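Local coordinates for protein PA1221 (Pseudomonas aeruginosa, PDB 4DG8) that belongs to the ANL superfamily of AMP-binding enzymes, binds adenosine monophosphate and carries a phosphopantetheine attachment site, at residues 199-204 with 278-283; 205-210 with 223-228. One frame throughout, in Å; residues are numbered along the deposited sequence.

Contact 1. Residues 199-204 with 278-283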
loop_
_atom_site.group_PDB
_atom_site.type_symbol
_atom_site.label_atom_id
_atom_site.label_comp_id
_atom_site.label_asym_id
_atom_site.label_seq_id
_atom_site.Cartn_x
_atom_site.Cartn_y
_atom_site.Cartn_z
ATOM N N LEU A 199 -15.493 8.267 -0.044
ATOM C CA LEU A 199 -15.922 7.106 -0.844
ATOM C C LEU A 199 -17.383 7.160 -1.310
ATOM O O LEU A 199 -17.954 6.152 -1.725
ATOM C CB LEU A 199 -15.597 5.772 -0.161
ATOM C CG LEU A 199 -14.108 5.492 0.072
ATOM C CD1 LEU A 199 -13.952 4.174 0.830
ATOM C CD2 LEU A 199 -13.255 5.523 -1.251
ATOM N N ALA A 200 -18.010 8.309 -1.146
ATOM C CA ALA A 200 -19.473 8.405 -1.277
ATOM C C ALA A 200 -20.028 8.728 -2.670
ATOM O O ALA A 200 -21.209 9.068 -2.791
ATOM C CB ALA A 200 -20.035 9.386 -0.238
ATOM N N PHE A 201 -19.178 8.724 -3.696
ATOM C CA PHE A 201 -19.589 9.212 -5.021
ATOM C C PHE A 201 -19.947 8.161 -6.096
ATOM O O PHE A 201 -20.297 8.504 -7.225
ATOM C CB PHE A 201 -18.564 10.238 -5.530
ATOM C CG PHE A 201 -18.070 11.172 -4.449
ATOM C CD1 PHE A 201 -18.899 12.160 -3.930
ATOM C CD2 PHE A 201 -16.778 11.053 -3.945
ATOM C CE1 PHE A 201 -18.449 13.016 -2.930
ATOM C CE2 PHE A 201 -16.315 11.912 -2.948
ATOM C CZ PHE A 201 -17.148 12.892 -2.441
ATOM N N ALA A 202 -19.835 6.885 -5.754
ATOM C CA ALA A 202 -20.113 5.823 -6.717
ATOM C C ALA A 202 -20.976 4.730 -6.080
ATOM O O ALA A 202 -20.451 3.813 -5.449
ATOM C CB ALA A 202 -18.794 5.243 -7.288
ATOM N N PRO A 203 -22.311 4.845 -6.208
ATOM C CA PRO A 203 -23.209 3.890 -5.546
ATOM C C PRO A 203 -22.818 2.430 -5.804
ATOM O O PRO A 203 -22.956 1.592 -4.907
ATOM C CB PRO A 203 -24.579 4.206 -6.172
ATOM C CG PRO A 203 -24.508 5.664 -6.508
ATOM C CD PRO A 203 -23.051 5.889 -6.943
ATOM N N GLN A 204 -22.323 2.135 -7.005
ATOM C CA GLN A 204 -21.996 0.752 -7.380
ATOM C C GLN A 204 -20.624 0.299 -6.904
ATOM O O GLN A 204 -20.296 -0.896 -6.985
ATOM C CB GLN A 204 -22.094 0.528 -8.898
ATOM C CG GLN A 204 -23.501 0.588 -9.469
ATOM C CD GLN A 204 -23.633 -0.257 -10.723
ATOM O OE1 GLN A 204 -23.257 0.169 -11.824
ATOM N NE2 GLN A 204 -24.149 -1.478 -10.560
ATOM N N LEU A 278 -14.779 7.580 -14.714
ATOM C CA LEU A 278 -14.521 7.455 -13.267
ATOM C C LEU A 278 -15.405 8.408 -12.466
ATOM O O LEU A 278 -15.522 9.591 -12.798
ATOM C CB LEU A 278 -13.047 7.712 -12.928
ATOM C CG LEU A 278 -12.049 6.648 -13.385
ATOM C CD1 LEU A 278 -10.621 7.046 -12.962
ATOM C CD2 LEU A 278 -12.428 5.282 -12.822
ATOM N N ARG A 279 -16.085 7.872 -11.456
ATOM C CA ARG A 279 -16.893 8.689 -10.551
ATOM C C ARG A 279 -16.053 9.267 -9.404
ATOM O O ARG A 279 -16.193 10.432 -9.031
ATOM C CB ARG A 279 -18.115 7.904 -10.039
ATOM C CG ARG A 279 -19.254 7.767 -11.076
ATOM C CD ARG A 279 -20.547 7.177 -10.471
ATOM N NE ARG A 279 -21.682 7.655 -11.250
ATOM C CZ ARG A 279 -22.664 8.407 -10.780
ATOM N NH1 ARG A 279 -22.712 8.735 -9.500
ATOM N NH2 ARG A 279 -23.622 8.802 -11.596
ATOM N N GLN A 280 -15.183 8.438 -8.846
ATOM C CA GLN A 280 -14.257 8.895 -7.811
ATOM C C GLN A 280 -12.863 8.322 -8.070
ATOM O O GLN A 280 -12.683 7.115 -8.319
ATOM C CB GLN A 280 -14.782 8.555 -6.397
ATOM C CG GLN A 280 -15.062 7.073 -6.185
ATOM C CD GLN A 280 -16.001 6.736 -5.015
ATOM O OE1 GLN A 280 -16.541 7.616 -4.328
ATOM N NE2 GLN A 280 -16.190 5.431 -4.786
ATOM N N LEU A 281 -11.886 9.223 -8.041
ATOM C CA LEU A 281 -10.486 8.911 -8.256
ATOM C C LEU A 281 -9.701 9.391 -7.035
ATOM O O LEU A 281 -9.752 10.569 -6.670
ATOM C CB LEU A 281 -9.991 9.616 -9.528
ATOM C CG LEU A 281 -8.515 9.458 -9.917
ATOM C CD1 LEU A 281 -8.059 7.991 -9.852
ATOM C CD2 LEU A 281 -8.263 10.030 -11.299
ATOM N N LEU A 282 -9.020 8.466 -6.380
ATOM C CA LEU A 282 -8.153 8.786 -5.252
ATOM C C LEU A 282 -6.718 8.635 -5.709
ATOM O O LEU A 282 -6.376 7.705 -6.444
ATOM C CB LEU A 282 -8.441 7.877 -4.051
ATOM C CG LEU A 282 -9.918 7.848 -3.641
ATOM C CD1 LEU A 282 -10.633 6.704 -4.350
ATOM C CD2 LEU A 282 -10.051 7.696 -2.155
ATOM N N THR A 283 -5.894 9.593 -5.316
ATOM C CA THR A 283 -4.489 9.607 -5.683
ATOM C C THR A 283 -3.682 10.080 -4.475
ATOM O O THR A 283 -4.255 10.494 -3.466
ATOM C CB THR A 283 -4.227 10.515 -6.897
ATOM O OG1 THR A 283 -2.846 10.411 -7.260
ATOM C CG2 THR A 283 -4.564 11.972 -6.566
#
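Gln-280 opens strand 280-284 of a mixed sheet in the AMP-binding domain, and its amide reaches residues 199-204, in the loop between helix 186-193 and strand 206-209, at the backbone N of Phe-201. Its CG sits between the backbone N and the carbonyl carbon (chi1 57°), and the chain then runs extended until Gln-280 OE1 accepts the backbone N-H of Phe-201 at 2.9 Å from N. That donor lies 35° off the carbonyl plane, and the N-H...O angle is 150°. Packing is close around this bond: CD2 of Phe-201 is 3.5 Å from Gln-280 OE1, while CB of Ala-202 rests 3.6 Å from Gln-280 NE2. The other end of the buried amide is also held, since NE2 bonds to Ser-256 OG on the neighbouring strand; together the two bonds fix which way the amide is turned. CD2 of Leu-199 meets CD2 of Leu-282 at 4.0 Å. The opposite end is looser and exposed. There Pro-203 CD touches Arg-279 NH1 (3.8 Å), the two side chains crossing at about a right angle, and a weak hydrogen bond of 3.3 Å joins Arg-279 NH1 to Phe-201 O, which sits at the guanidinium edge, in its plane.

Contact 2. Residues 205-210 with 223-228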
loop_
_atom_site.group_PDB
_atom_site.type_symbol
_atom_site.label_atom_id
_atom_site.label_comp_id
_atom_site.label_asym_id
_atom_site.label_seq_id
_atom_site.Cartn_x
_atom_site.Cartn_y
_atom_site.Cartn_z
ATOM N N MET A 205 -19.816 1.249 -6.442
ATOM C CA MET A 205 -18.527 0.931 -5.840
ATOM C C MET A 205 -17.745 -0.062 -6.693
ATOM O O MET A 205 -17.311 -1.106 -6.191
ATOM C CB MET A 205 -18.703 0.403 -4.410
ATOM C CG MET A 205 -19.283 1.453 -3.447
ATOM S SD MET A 205 -18.154 2.841 -3.313
ATOM C CE MET A 205 -17.114 2.309 -1.943
ATOM N N ARG A 206 -17.547 0.247 -7.979
ATOM C CA ARG A 206 -16.818 -0.703 -8.800
ATOM C C ARG A 206 -15.369 -0.252 -8.890
ATOM O O ARG A 206 -14.992 0.582 -9.721
ATOM C CB ARG A 206 -17.461 -0.807 -10.184
ATOM C CG ARG A 206 -18.910 -1.330 -10.145
ATOM C CD ARG A 206 -19.551 -1.364 -11.525
ATOM N NE ARG A 206 -18.906 -2.333 -12.411
ATOM C CZ ARG A 206 -19.226 -3.623 -12.493
ATOM N NH1 ARG A 206 -20.173 -4.140 -11.722
ATOM N NH2 ARG A 206 -18.579 -4.409 -13.338
ATOM N N PHE A 207 -14.540 -0.904 -8.079
ATOM C CA PHE A 207 -13.166 -0.472 -7.879
ATOM C C PHE A 207 -12.234 -1.156 -8.842
ATOM O O PHE A 207 -12.280 -2.371 -8.998
ATOM C CB PHE A 207 -12.696 -0.755 -6.447
ATOM C CG PHE A 207 -12.851 0.399 -5.538
ATOM C CD1 PHE A 207 -14.036 0.590 -4.838
ATOM C CD2 PHE A 207 -11.836 1.329 -5.407
ATOM C CE1 PHE A 207 -14.190 1.679 -4.010
ATOM C CE2 PHE A 207 -11.986 2.424 -4.568
ATOM C CZ PHE A 207 -13.152 2.595 -3.872
ATOM N N LEU A 208 -11.401 -0.358 -9.498
ATOM C CA LEU A 208 -10.282 -0.881 -10.231
ATOM C C LEU A 208 -9.363 -1.561 -9.219
ATOM O O LEU A 208 -8.962 -0.953 -8.230
ATOM C CB LEU A 208 -9.541 0.264 -10.914
ATOM C CG LEU A 208 -8.215 -0.145 -11.553
ATOM C CD1 LEU A 208 -8.478 -1.124 -12.671
ATOM C CD2 LEU A 208 -7.466 1.070 -12.076
ATOM N N VAL A 209 -9.066 -2.830 -9.451
ATOM C CA VAL A 209 -8.078 -3.538 -8.656
ATOM C C VAL A 209 -6.823 -3.696 -9.494
ATOM O O VAL A 209 -6.789 -4.458 -10.460
ATOM C CB VAL A 209 -8.583 -4.913 -8.194
ATOM C CG1 VAL A 209 -7.430 -5.728 -7.528
ATOM C CG2 VAL A 209 -9.766 -4.752 -7.267
ATOM N N ASN A 210 -5.809 -2.938 -9.100
ATOM C CA ASN A 210 -4.584 -2.740 -9.851
ATOM C C ASN A 210 -3.292 -2.870 -8.996
ATOM O O ASN A 210 -2.319 -3.505 -9.400
ATOM C CB ASN A 210 -4.662 -1.431 -10.653
ATOM C CG ASN A 210 -3.376 -1.133 -11.397
ATOM O OD1 ASN A 210 -2.977 -1.877 -12.295
ATOM N ND2 ASN A 210 -2.715 -0.047 -11.014
ATOM N N TRP A 223 -11.115 -4.215 -0.529
ATOM C CA TRP A 223 -12.125 -4.189 0.515
ATOM C C TRP A 223 -13.076 -2.995 0.402
ATOM O O TRP A 223 -14.209 -3.060 0.854
ATOM C CB TRP A 223 -11.469 -4.298 1.895
ATOM C CG TRP A 223 -10.656 -5.553 1.967
ATOM C CD1 TRP A 223 -9.295 -5.655 1.993
ATOM C CD2 TRP A 223 -11.160 -6.895 1.937
ATOM N NE1 TRP A 223 -8.918 -6.983 2.006
ATOM C CE2 TRP A 223 -10.042 -7.765 1.967
ATOM C CE3 TRP A 223 -12.448 -7.448 1.888
ATOM C CZ2 TRP A 223 -10.174 -9.168 1.980
ATOM C CZ3 TRP A 223 -12.581 -8.846 1.894
ATOM C CH2 TRP A 223 -11.449 -9.683 1.949
ATOM N N GLY A 224 -12.629 -1.907 -0.215
ATOM C CA GLY A 224 -13.545 -0.809 -0.470
ATOM C C GLY A 224 -14.753 -1.255 -1.300
ATOM O O GLY A 224 -15.879 -0.820 -1.058
ATOM N N ALA A 225 -14.514 -2.093 -2.303
ATOM C CA ALA A 225 -15.605 -2.740 -3.034
ATOM C C ALA A 225 -16.356 -3.766 -2.209
ATOM O O ALA A 225 -17.571 -3.635 -1.984
ATOM C CB ALA A 225 -15.068 -3.427 -4.289
ATOM N N LEU A 226 -15.634 -4.787 -1.743
ATOM C CA LEU A 226 -16.327 -5.961 -1.206
ATOM C C LEU A 226 -17.060 -5.675 0.106
ATOM O O LEU A 226 -18.035 -6.339 0.439
ATOM C CB LEU A 226 -15.361 -7.141 -1.021
ATOM C CG LEU A 226 -14.749 -7.739 -2.294
ATOM C CD1 LEU A 226 -13.739 -8.803 -1.915
ATOM C CD2 LEU A 226 -15.847 -8.339 -3.176
ATOM N N LEU A 227 -16.580 -4.704 0.870
ATOM C CA LEU A 227 -17.242 -4.392 2.128
ATOM C C LEU A 227 -18.422 -3.431 1.920
ATOM O O LEU A 227 -19.177 -3.130 2.848
ATOM C CB LEU A 227 -16.227 -3.863 3.160
ATOM C CG LEU A 227 -15.118 -4.869 3.478
ATOM C CD1 LEU A 227 -14.225 -4.334 4.583
ATOM C CD2 LEU A 227 -15.699 -6.258 3.860
ATOM N N ASN A 228 -18.534 -2.899 0.704
ATOM C CA ASN A 228 -19.704 -2.115 0.299
ATOM C C ASN A 228 -20.728 -2.725 -0.669
ATOM O O ASN A 228 -21.622 -2.020 -1.139
ATOM C CB ASN A 228 -19.302 -0.689 -0.068
ATOM C CG ASN A 228 -18.722 0.037 1.120
ATOM O OD1 ASN A 228 -19.453 0.419 2.042
ATOM N ND2 ASN A 228 -17.394 0.169 1.149
#
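A beta-alpha-beta unit, formed by strand 206-209, helix 217-226 and strand 231-234, brings the start of its first strand and the residue before it against the last turn of its helix. The nearest CA atoms are those of Met-205 and Ala-225, 5.5 Å apart. Ala-225 offers a single methyl, whose CB lies 3.7 Å from Met-205 O. On the strand side, the Phe-207 ring approaches the helix backbone obliquely, bringing CD1 to 3.7 Å from Ala-225 N and CE1 to 4.0 Å from Gly-224 C. The lack of a side chain at Gly-224 leaves room for this ring, since a CB there would point toward the strand and press on CE1. Met-205 takes a folded course, bent at chi2 (-62°) and again at chi3 (-90°), which carries its CE methyl to 3.5 Å from Gly-224 O. Met-205 CE also lies at the edge of the Phe-207 ring, in its plane, and 3.8 Å from Asn-228 ND2.

Asn-228, farther along the chain, turns its amide back toward Gly-224. Asn-228 ND2 donates to Gly-224 O over 2.9 Å in a nearly straight bond (177°), with the acceptor in the amide plane; ND2 also bonds to Cys-193 O, at the end of helix 186-193. No hydrogen bond crosses between the segments 205-210 and 223-228, so strand and helix meet here through van der Waals contact. Gly-224 O receives the Asn-228 amide, leaving the methionine methyl to pack against an already bonded carbonyl.

Contact 2 is nested within the chain loop that contact 1 closes, and residues 199-204 run directly into 205-210, so the two share a continuous piece of chain. Their centres are 10 Å apart and they touch. Met-205 SD lies 3.6 Å from Gln-280 NE2 and 3.7 Å from Leu-199 O, while Phe-207 CZ is 3.9 Å from Leu-199 CD2. The methionine whose CE packs on the helix in contact 2 thus turns its SD to Gln-280 and Leu-199 of contact 1, and the Phe-207 ring borders both contacts. Contact 1 reaches toward the nucleotide pocket: the Leu-282 side chain is about 9 Å from the bound AMP, near it but not touching it.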